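Local coordinates for protein myosin-17 (Arabidopsis thaliana, PDB 7KFL) that probably recognises cargo through its globular tail, the region modelled here, so that this plant class XI motor can carry it along actin filaments, at residues A[180-185]-A[247-252]; A[30-35]-A[74-79]; A[224-229]-A[237-242]. One frame throughout, in Å; residues are numbered along the deposited sequence.

In the fold
From the N terminus, contact 2 comes first: helix 71-89 returns to the start of helix 31-43 and closes a loop of 38 residues. Contact 1 opens only after that, near the end of the long helix 150-186, and closes when helix 236-260 reaches Leu182. Within the span it encloses, helices 205-231 and 236-260 fold back on each other through a short connection, which makes contact 3. Contacts 1 and 3 share helix 236-260, with centres about 18 Å apart. Contact 3 also touches contact 2, through Leu78 with Leu238 and Ala75 with Leu228, so it is one of the places where the N-terminal helices meet the rest; contacts 1 and 2 do not meet.

Contact 1. Residues A[180-185]-A[247-252]; sequences PLLGLC and FSFINV
Leu182 reaches helix 236-260 through a single methyl, CD1, which touches both Phe249 and Ile250. The leucine's first bond points at the other helix. With CG trans to the main-chain carbonyl carbon (chi1 -66°) and CD1 extended at the next bond (chi2 167°), that methyl becomes the leading atom of the residue. It lies 3.7 Å from Phe249 CE2, meeting the ring obliquely. From a direction roughly perpendicular to that approach, the CG1 methylene of Ile250 comes within 4.0 Å of Leu182 CD1, and the leucine and isoleucine side chains themselves cross at about a right angle.

Phe249 does not start out toward the leucine. Its CG sits opposite the backbone N (chi1 168°), and it is the length of the ring that brings CE2 up to the methyl. The contact is small and wholly apolar, burying 122 Å² in all, and the backbones stay well apart: the nearest pair, Leu182 CA and Ile250 CA, is separated by 7.7 Å. All three touching residues are buried.

Other helices complete the surroundings. Ile218 of helix 205-231 packs on Leu182, Leu280 of helix 267-287 packs on Ile250, and Ile178, one turn earlier on helix 150-186, touches both Phe249 and Ile250, so the contact as a whole lies where helices 150-186, 205-231, 236-260 and 267-287 come together.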
loop_
_atom_site.group_PDB
_atom_site.type_symbol
_atom_site.label_atom_id
_atom_site.label_comp_id
_atom_site.label_asym_id
_atom_site.label_seq_id
_atom_site.Cartn_x
_atom_site.Cartn_y
_atom_site.Cartn_z
ATOM N N PRO A 180 -11.344 -11.695 -1.493
ATOM C CA PRO A 180 -12.050 -12.970 -1.637
ATOM C C PRO A 180 -11.153 -14.204 -1.432
ATOM O O PRO A 180 -11.664 -15.218 -0.992
ATOM C CB PRO A 180 -12.579 -12.954 -3.082
ATOM C CG PRO A 180 -12.525 -11.501 -3.493
ATOM C CD PRO A 180 -11.336 -10.931 -2.749
ATOM N N LEU A 181 -9.857 -14.090 -1.750
ATOM C CA LEU A 181 -8.860 -15.192 -1.617
ATOM C C LEU A 181 -8.585 -15.450 -0.132
ATOM O O LEU A 181 -8.547 -16.631 0.266
ATOM C CB LEU A 181 -7.569 -14.821 -2.357
ATOM C CG LEU A 181 -7.712 -14.494 -3.843
ATOM C CD1 LEU A 181 -6.359 -14.139 -4.442
ATOM C CD2 LEU A 181 -8.344 -15.647 -4.608
ATOM N N LEU A 182 -8.397 -14.384 0.652
ATOM C CA LEU A 182 -8.291 -14.453 2.135
ATOM C C LEU A 182 -9.622 -14.975 2.691
ATOM O O LEU A 182 -9.593 -15.809 3.619
ATOM C CB LEU A 182 -7.940 -13.066 2.684
ATOM C CG LEU A 182 -6.562 -12.535 2.288
ATOM C CD1 LEU A 182 -6.439 -11.050 2.596
ATOM C CD2 LEU A 182 -5.455 -13.314 2.981
ATOM N N GLY A 183 -10.741 -14.528 2.109
ATOM C CA GLY A 183 -12.094 -15.052 2.380
ATOM C C GLY A 183 -12.135 -16.570 2.310
ATOM O O GLY A 183 -12.789 -17.178 3.177
ATOM N N LEU A 184 -11.456 -17.164 1.321
ATOM C CA LEU A 184 -11.411 -18.637 1.104
ATOM C C LEU A 184 -10.364 -19.272 2.031
ATOM O O LEU A 184 -10.604 -20.409 2.479
ATOM C CB LEU A 184 -11.113 -18.934 -0.372
ATOM C CG LEU A 184 -12.200 -18.525 -1.368
ATOM C CD1 LEU A 184 -11.704 -18.666 -2.797
ATOM C CD2 LEU A 184 -13.471 -19.339 -1.176
ATOM N N CYS A 185 -9.253 -18.579 2.309
ATOM C CA CYS A 185 -8.210 -19.010 3.284
ATOM C C CYS A 185 -8.834 -19.180 4.676
ATOM O O CYS A 185 -8.511 -20.174 5.344
ATOM C CB CYS A 185 -7.053 -18.019 3.368
ATOM S SG CYS A 185 -5.897 -18.111 1.976
ATOM N N PHE A 247 0.153 -5.801 3.207
ATOM C CA PHE A 247 0.531 -6.885 4.152
ATOM C C PHE A 247 -0.076 -6.580 5.528
ATOM O O PHE A 247 -0.495 -7.532 6.220
ATOM C CB PHE A 247 2.049 -7.088 4.189
ATOM C CG PHE A 247 2.553 -8.110 3.200
ATOM C CD1 PHE A 247 2.342 -7.944 1.840
ATOM C CD2 PHE A 247 3.232 -9.242 3.626
ATOM C CE1 PHE A 247 2.801 -8.883 0.929
ATOM C CE2 PHE A 247 3.693 -10.181 2.714
ATOM C CZ PHE A 247 3.476 -10.000 1.367
ATOM N N SER A 248 -0.137 -5.296 5.895
ATOM C CA SER A 248 -0.923 -4.771 7.045
ATOM C C SER A 248 -2.356 -5.320 6.976
ATOM O O SER A 248 -2.812 -5.907 7.972
ATOM C CB SER A 248 -0.903 -3.261 7.081
ATOM O OG SER A 248 -2.154 -2.737 7.499
ATOM N N PHE A 249 -3.021 -5.154 5.829
ATOM C CA PHE A 249 -4.401 -5.641 5.556
ATOM C C PHE A 249 -4.465 -7.165 5.739
ATOM O O PHE A 249 -5.399 -7.651 6.407
ATOM C CB PHE A 249 -4.843 -5.204 4.156
ATOM C CG PHE A 249 -6.096 -5.865 3.642
ATOM C CD1 PHE A 249 -7.345 -5.456 4.082
ATOM C CD2 PHE A 249 -6.025 -6.881 2.701
ATOM C CE1 PHE A 249 -8.498 -6.058 3.599
ATOM C CE2 PHE A 249 -7.180 -7.482 2.222
ATOM C CZ PHE A 249 -8.414 -7.069 2.670
ATOM N N ILE A 250 -3.508 -7.899 5.165
ATOM C CA ILE A 250 -3.436 -9.391 5.250
ATOM C C ILE A 250 -3.303 -9.790 6.723
ATOM O O ILE A 250 -4.071 -10.665 7.173
ATOM C CB ILE A 250 -2.283 -9.945 4.387
ATOM C CG1 ILE A 250 -2.635 -9.894 2.897
ATOM C CG2 ILE A 250 -1.896 -11.352 4.823
ATOM C CD1 ILE A 250 -1.449 -10.064 1.976
ATOM N N ASN A 251 -2.364 -9.164 7.436
ATOM C CA ASN A 251 -2.078 -9.417 8.873
ATOM C C ASN A 251 -3.369 -9.281 9.687
ATOM O O ASN A 251 -3.599 -10.122 10.570
ATOM C CB ASN A 251 -1.022 -8.453 9.415
ATOM C CG ASN A 251 -0.754 -8.674 10.886
ATOM O OD1 ASN A 251 -0.175 -9.686 11.269
ATOM N ND2 ASN A 251 -1.186 -7.738 11.715
ATOM N N VAL A 252 -4.159 -8.245 9.391
ATOM C CA VAL A 252 -5.426 -7.888 10.094
ATOM C C VAL A 252 -6.468 -8.981 9.833
ATOM O O VAL A 252 -7.030 -9.498 10.810
ATOM C CB VAL A 252 -5.924 -6.500 9.642
ATOM C CG1 VAL A 252 -7.376 -6.245 10.019
ATOM C CG2 VAL A 252 -5.029 -5.398 10.183
#

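Contact 2. Residues A[30-35]-A[74-79]; sequences PVAACV and LAYWLS
Pro30 and Ser79 make the tight part of this contact. The proline ring points at helix 71-89, and its CG lies 3.3 Å from the carbonyl oxygen Ser79 O and 3.4 Å from the hydroxyl Ser79 OG, so one apolar carbon is pressed against two polar atoms of the same residue. Neither oxygen depends on the proline for a partner. Ser79 OG is hydrogen-bonded to Asn232 O, and Ser79 O to Thr83 OG1 one turn on. The backbones are closest here too, with 6.5 Å between Pro30 CA and Ser79 CA.

Packing is looser around Ala32. Its CB faces helix 71-89 and finds two aromatic residues at their far ends: Tyr76 OH at 3.8 Å and Trp77 CH2 at 4.3 Å, the latter approached obliquely. In Tyr76 CG is trans to the backbone N (chi1 -178°), which brings the far end of the ring toward Ala32 although the first bond of the side chain runs across, while its CD2 lies over one face of the Trp77 indole, offset toward the rim.

The Tyr76 side, where the tyrosine is partly exposed, is bridged by water. One water molecule donates to Tyr76 OH at 2.6 Å and accepts from Ala32 N at 3.0 Å, so an amide of the first helical turn, which has no preceding turn to bond to, is satisfied. Leu23 N is also hydrogen-bonded to Tyr76 OH, a second hold on the end of the ring. Nearby, Asn80 OD1 takes the next amide, Ala33 N.

The arrangement is the end of a short strand and the helix start that follows it, docked on the flank of another helix; it joins two N-terminal helices of a predominantly helical globular tail, the cargo-binding module of class XI myosins.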
loop_
_atom_site.group_PDB
_atom_site.type_symbol
_atom_site.label_atom_id
_atom_site.label_comp_id
_atom_site.label_asym_id
_atom_site.label_seq_id
_atom_site.Cartn_x
_atom_site.Cartn_y
_atom_site.Cartn_z
ATOM N N PRO A 30 9.230 9.040 -16.742
ATOM C CA PRO A 30 7.915 9.240 -17.355
ATOM C C PRO A 30 7.955 10.451 -18.301
ATOM O O PRO A 30 8.444 11.496 -17.902
ATOM C CB PRO A 30 6.980 9.475 -16.157
ATOM C CG PRO A 30 7.772 8.981 -14.965
ATOM C CD PRO A 30 9.202 9.336 -15.303
ATOM N N VAL A 31 7.460 10.279 -19.528
ATOM C CA VAL A 31 7.603 11.286 -20.621
ATOM C C VAL A 31 6.599 12.426 -20.405
ATOM O O VAL A 31 7.025 13.593 -20.504
ATOM C CB VAL A 31 7.458 10.641 -22.012
ATOM C CG1 VAL A 31 7.314 11.687 -23.107
ATOM C CG2 VAL A 31 8.623 9.712 -22.312
ATOM N N ALA A 32 5.328 12.111 -20.125
ATOM C CA ALA A 32 4.222 13.097 -20.026
ATOM C C ALA A 32 4.552 14.157 -18.965
ATOM O O ALA A 32 4.328 15.351 -19.240
ATOM C CB ALA A 32 2.910 12.405 -19.737
ATOM N N ALA A 33 5.077 13.741 -17.810
ATOM C CA ALA A 33 5.507 14.634 -16.709
ATOM C C ALA A 33 6.579 15.609 -17.216
ATOM O O ALA A 33 6.503 16.799 -16.867
ATOM C CB ALA A 33 6.012 13.817 -15.546
ATOM N N CYS A 34 7.538 15.119 -18.008
ATOM C CA CYS A 34 8.658 15.914 -18.582
ATOM C C CYS A 34 8.124 16.875 -19.652
ATOM O O CYS A 34 8.554 18.043 -19.661
ATOM C CB CYS A 34 9.737 15.012 -19.171
ATOM S SG CYS A 34 10.642 14.064 -17.920
ATOM N N VAL A 35 7.222 16.399 -20.514
ATOM C CA VAL A 35 6.562 17.210 -21.582
ATOM C C VAL A 35 5.745 18.326 -20.922
ATOM O O VAL A 35 5.878 19.486 -21.361
ATOM C CB VAL A 35 5.692 16.329 -22.501
ATOM C CG1 VAL A 35 4.751 17.151 -23.371
ATOM C CG2 VAL A 35 6.548 15.413 -23.361
ATOM N N LEU A 74 -3.742 3.968 -13.979
ATOM C CA LEU A 74 -3.418 4.400 -12.589
ATOM C C LEU A 74 -1.910 4.289 -12.343
ATOM O O LEU A 74 -1.327 5.257 -11.825
ATOM C CB LEU A 74 -4.190 3.552 -11.574
ATOM C CG LEU A 74 -5.611 4.020 -11.264
ATOM C CD1 LEU A 74 -6.386 2.934 -10.537
ATOM C CD2 LEU A 74 -5.598 5.304 -10.449
ATOM N N ALA A 75 -1.312 3.143 -12.675
ATOM C CA ALA A 75 0.142 2.879 -12.541
ATOM C C ALA A 75 0.922 3.908 -13.368
ATOM O O ALA A 75 1.954 4.416 -12.874
ATOM C CB ALA A 75 0.452 1.465 -12.973
ATOM N N TYR A 76 0.423 4.210 -14.572
ATOM C CA TYR A 76 0.990 5.205 -15.520
ATOM C C TYR A 76 1.012 6.588 -14.864
ATOM O O TYR A 76 2.082 7.227 -14.832
ATOM C CB TYR A 76 0.184 5.234 -16.822
ATOM C CG TYR A 76 0.722 6.186 -17.861
ATOM C CD1 TYR A 76 1.876 5.889 -18.571
ATOM C CD2 TYR A 76 0.087 7.387 -18.133
ATOM C CE1 TYR A 76 2.385 6.759 -19.523
ATOM C CE2 TYR A 76 0.581 8.269 -19.081
ATOM C CZ TYR A 76 1.734 7.954 -19.780
ATOM O OH TYR A 76 2.229 8.817 -20.715
ATOM N N TRP A 77 -0.139 7.027 -14.346
ATOM C CA TRP A 77 -0.335 8.395 -13.792
ATOM C C TRP A 77 0.249 8.509 -12.378
ATOM O O TRP A 77 0.503 9.649 -11.953
ATOM C CB TRP A 77 -1.812 8.807 -13.849
ATOM C CG TRP A 77 -2.197 9.333 -15.195
ATOM C CD1 TRP A 77 -3.158 8.850 -16.033
ATOM C CD2 TRP A 77 -1.581 10.434 -15.884
ATOM N NE1 TRP A 77 -3.199 9.588 -17.186
ATOM C CE2 TRP A 77 -2.241 10.565 -17.124
ATOM C CE3 TRP A 77 -0.546 11.323 -15.571
ATOM C CZ2 TRP A 77 -1.896 11.552 -18.044
ATOM C CZ3 TRP A 77 -0.208 12.301 -16.480
ATOM C CH2 TRP A 77 -0.876 12.412 -17.699
ATOM N N LEU A 78 0.470 7.392 -11.684
ATOM C CA LEU A 78 1.236 7.388 -10.409
ATOM C C LEU A 78 2.687 7.783 -10.704
ATOM O O LEU A 78 3.186 8.728 -10.062
ATOM C CB LEU A 78 1.173 6.007 -9.750
ATOM C CG LEU A 78 1.933 5.901 -8.428
ATOM C CD1 LEU A 78 1.101 6.456 -7.284
ATOM C CD2 LEU A 78 2.346 4.467 -8.145
ATOM N N SER A 79 3.326 7.086 -11.649
ATOM C CA SER A 79 4.743 7.294 -12.050
ATOM C C SER A 79 4.942 8.723 -12.573
ATOM O O SER A 79 5.964 9.341 -12.218
ATOM C CB SER A 79 5.175 6.276 -13.067
ATOM O OG SER A 79 6.587 6.292 -13.224
HETATM O O HOH W 1 4.704 9.137 -19.996
#

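Contact 3. Residues A[224-229]-A[237-242]; sequences SYLNLM and FLVRKV
On the same stretch of helix as Leu226 and Met229, which meet Val239, but with its hydroxyl well away from the valine, Tyr225 OH is gripped by two groups, Glu177 OE1 and Asn71 ND2, which tie helix 205-231 to helices 150-186 and 71-89. That polar anchor faces a different side of the helix; the contact itself is made of hydrocarbon and one sulfur.

Val239 is the centre of it. Both of its methyls are used, and they split the work. CG1, set opposite the backbone N (chi1 179°), receives two ends: Met229 CE at 3.7 Å and Leu226 CD1 at 4.1 Å. CG2, on the other branch, lies 4.1 Å from Met229 SD and equally far from Met229 CB. The methionine and valine reach toward each other tip to tip, whereas the leucine comes across the valine at about a right angle.

A bend at its last torsion sets where the Met229 methyl goes. The chain runs extended to the sulfur and then turns (chi3 -67°), which lays CE against CG1 while the sulfur stays beside CG2, so the methionine end touches both valine methyls. Trimming Val239 to an alanine would probably take away the methyls that Met229 CE, Met229 SD and Leu226 CD1 touch, opening a gap there and letting the methionine end turn more easily. Phe243, one turn further along helix 236-260, also touches both Leu226 and Met229, and Ala234 in the connecting loop packs on Met229.

Helices 205-231 and 236-260 thus form a helical hairpin whose interface here has no polar bond across it: its cohesion probably rests on van der Waals contact and the exclusion of water, while the polar bonds of Tyr225 serve other helix pairs.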
loop_
_atom_site.group_PDB
_atom_site.type_symbol
_atom_site.label_atom_id
_atom_site.label_comp_id
_atom_site.label_asym_id
_atom_site.label_seq_id
_atom_site.Cartn_x
_atom_site.Cartn_y
_atom_site.Cartn_z
ATOM N N SER A 224 1.499 -9.453 -10.049
ATOM C CA SER A 224 0.819 -8.705 -11.141
ATOM C C SER A 224 1.002 -7.201 -10.918
ATOM O O SER A 224 1.522 -6.521 -11.828
ATOM C CB SER A 224 -0.640 -9.055 -11.230
ATOM O OG SER A 224 -0.814 -10.453 -11.383
ATOM N N TYR A 225 0.602 -6.713 -9.740
ATOM C CA TYR A 225 0.635 -5.275 -9.364
ATOM C C TYR A 225 2.094 -4.818 -9.260
ATOM O O TYR A 225 2.395 -3.704 -9.725
ATOM C CB TYR A 225 -0.176 -5.026 -8.089
ATOM C CG TYR A 225 -1.670 -5.049 -8.297
ATOM C CD1 TYR A 225 -2.337 -6.239 -8.533
ATOM C CD2 TYR A 225 -2.421 -3.884 -8.278
ATOM C CE1 TYR A 225 -3.708 -6.278 -8.731
ATOM C CE2 TYR A 225 -3.793 -3.903 -8.478
ATOM C CZ TYR A 225 -4.441 -5.107 -8.703
ATOM O OH TYR A 225 -5.790 -5.152 -8.902
ATOM N N LEU A 226 2.974 -5.657 -8.706
ATOM C CA LEU A 226 4.432 -5.370 -8.622
ATOM C C LEU A 226 4.981 -5.130 -10.036
ATOM O O LEU A 226 5.625 -4.089 -10.247
ATOM C CB LEU A 226 5.150 -6.532 -7.927
ATOM C CG LEU A 226 6.671 -6.411 -7.830
ATOM C CD1 LEU A 226 7.082 -5.107 -7.163
ATOM C CD2 LEU A 226 7.262 -7.595 -7.080
ATOM N N ASN A 227 4.709 -6.044 -10.972
ATOM C CA ASN A 227 5.260 -6.022 -12.355
ATOM C C ASN A 227 4.643 -4.860 -13.144
ATOM O O ASN A 227 5.358 -4.279 -13.990
ATOM C CB ASN A 227 5.051 -7.361 -13.068
ATOM C CG ASN A 227 5.857 -8.490 -12.460
ATOM O OD1 ASN A 227 6.991 -8.291 -12.031
ATOM N ND2 ASN A 227 5.285 -9.683 -12.423
ATOM N N LEU A 228 3.371 -4.536 -12.877
ATOM C CA LEU A 228 2.619 -3.432 -13.535
ATOM C C LEU A 228 3.222 -2.080 -13.137
ATOM O O LEU A 228 3.196 -1.151 -13.969
ATOM C CB LEU A 228 1.146 -3.510 -13.121
ATOM C CG LEU A 228 0.257 -2.364 -13.604
ATOM C CD1 LEU A 228 0.240 -2.288 -15.123
ATOM C CD2 LEU A 228 -1.154 -2.516 -13.063
ATOM N N MET A 229 3.716 -1.968 -11.902
ATOM C CA MET A 229 4.320 -0.721 -11.365
ATOM C C MET A 229 5.805 -0.667 -11.742
ATOM O O MET A 229 6.330 0.452 -11.875
ATOM C CB MET A 229 4.147 -0.645 -9.846
ATOM C CG MET A 229 2.712 -0.353 -9.437
ATOM S SD MET A 229 2.525 -0.079 -7.663
ATOM C CE MET A 229 2.903 -1.712 -7.031
ATOM N N PHE A 237 10.217 3.482 -3.688
ATOM C CA PHE A 237 9.749 4.058 -2.398
ATOM C C PHE A 237 8.220 3.963 -2.297
ATOM O O PHE A 237 7.717 3.476 -1.266
ATOM C CB PHE A 237 10.226 5.506 -2.262
ATOM C CG PHE A 237 9.712 6.225 -1.040
ATOM C CD1 PHE A 237 8.473 6.852 -1.056
ATOM C CD2 PHE A 237 10.461 6.271 0.127
ATOM C CE1 PHE A 237 7.995 7.505 0.069
ATOM C CE2 PHE A 237 9.982 6.927 1.250
ATOM C CZ PHE A 237 8.752 7.546 1.218
ATOM N N LEU A 238 7.506 4.428 -3.326
ATOM C CA LEU A 238 6.015 4.421 -3.368
ATOM C C LEU A 238 5.499 2.979 -3.404
ATOM O O LEU A 238 4.439 2.730 -2.805
ATOM C CB LEU A 238 5.511 5.204 -4.586
ATOM C CG LEU A 238 5.356 6.714 -4.406
ATOM C CD1 LEU A 238 4.439 7.286 -5.480
ATOM C CD2 LEU A 238 4.820 7.067 -3.026
ATOM N N VAL A 239 6.215 2.074 -4.078
ATOM C CA VAL A 239 5.820 0.640 -4.215
ATOM C C VAL A 239 6.020 -0.052 -2.860
ATOM O O VAL A 239 5.152 -0.866 -2.485
ATOM C CB VAL A 239 6.596 -0.060 -5.350
ATOM C CG1 VAL A 239 6.215 -1.528 -5.472
ATOM C CG2 VAL A 239 6.400 0.646 -6.685
ATOM N N ARG A 240 7.108 0.269 -2.151
ATOM C CA ARG A 240 7.398 -0.222 -0.775
ATOM C C ARG A 240 6.216 0.094 0.149
ATOM O O ARG A 240 5.850 -0.788 0.952
ATOM C CB ARG A 240 8.677 0.404 -0.210
ATOM C CG ARG A 240 9.961 -0.174 -0.786
ATOM C CD ARG A 240 11.167 0.064 0.104
ATOM N NE ARG A 240 11.639 1.443 0.061
ATOM C CZ ARG A 240 12.358 1.982 -0.923
ATOM N NH1 ARG A 240 12.698 1.268 -1.985
ATOM N NH2 ARG A 240 12.727 3.250 -0.848
ATOM N N LYS A 241 5.651 1.304 0.051
ATOM C CA LYS A 241 4.493 1.745 0.877
ATOM C C LYS A 241 3.288 0.850 0.572
ATOM O O LYS A 241 2.749 0.262 1.524
ATOM C CB LYS A 241 4.127 3.211 0.619
ATOM C CG LYS A 241 5.214 4.239 0.915
ATOM C CD LYS A 241 6.058 3.948 2.138
ATOM C CE LYS A 241 7.052 5.054 2.421
ATOM N NZ LYS A 241 7.717 4.890 3.736
ATOM N N VAL A 242 2.911 0.735 -0.707
ATOM C CA VAL A 242 1.686 0.012 -1.168
ATOM C C VAL A 242 1.663 -1.377 -0.521
ATOM O O VAL A 242 0.670 -1.699 0.159
ATOM C CB VAL A 242 1.605 -0.099 -2.705
ATOM C CG1 VAL A 242 0.388 -0.898 -3.151
ATOM C CG2 VAL A 242 1.598 1.261 -3.383
#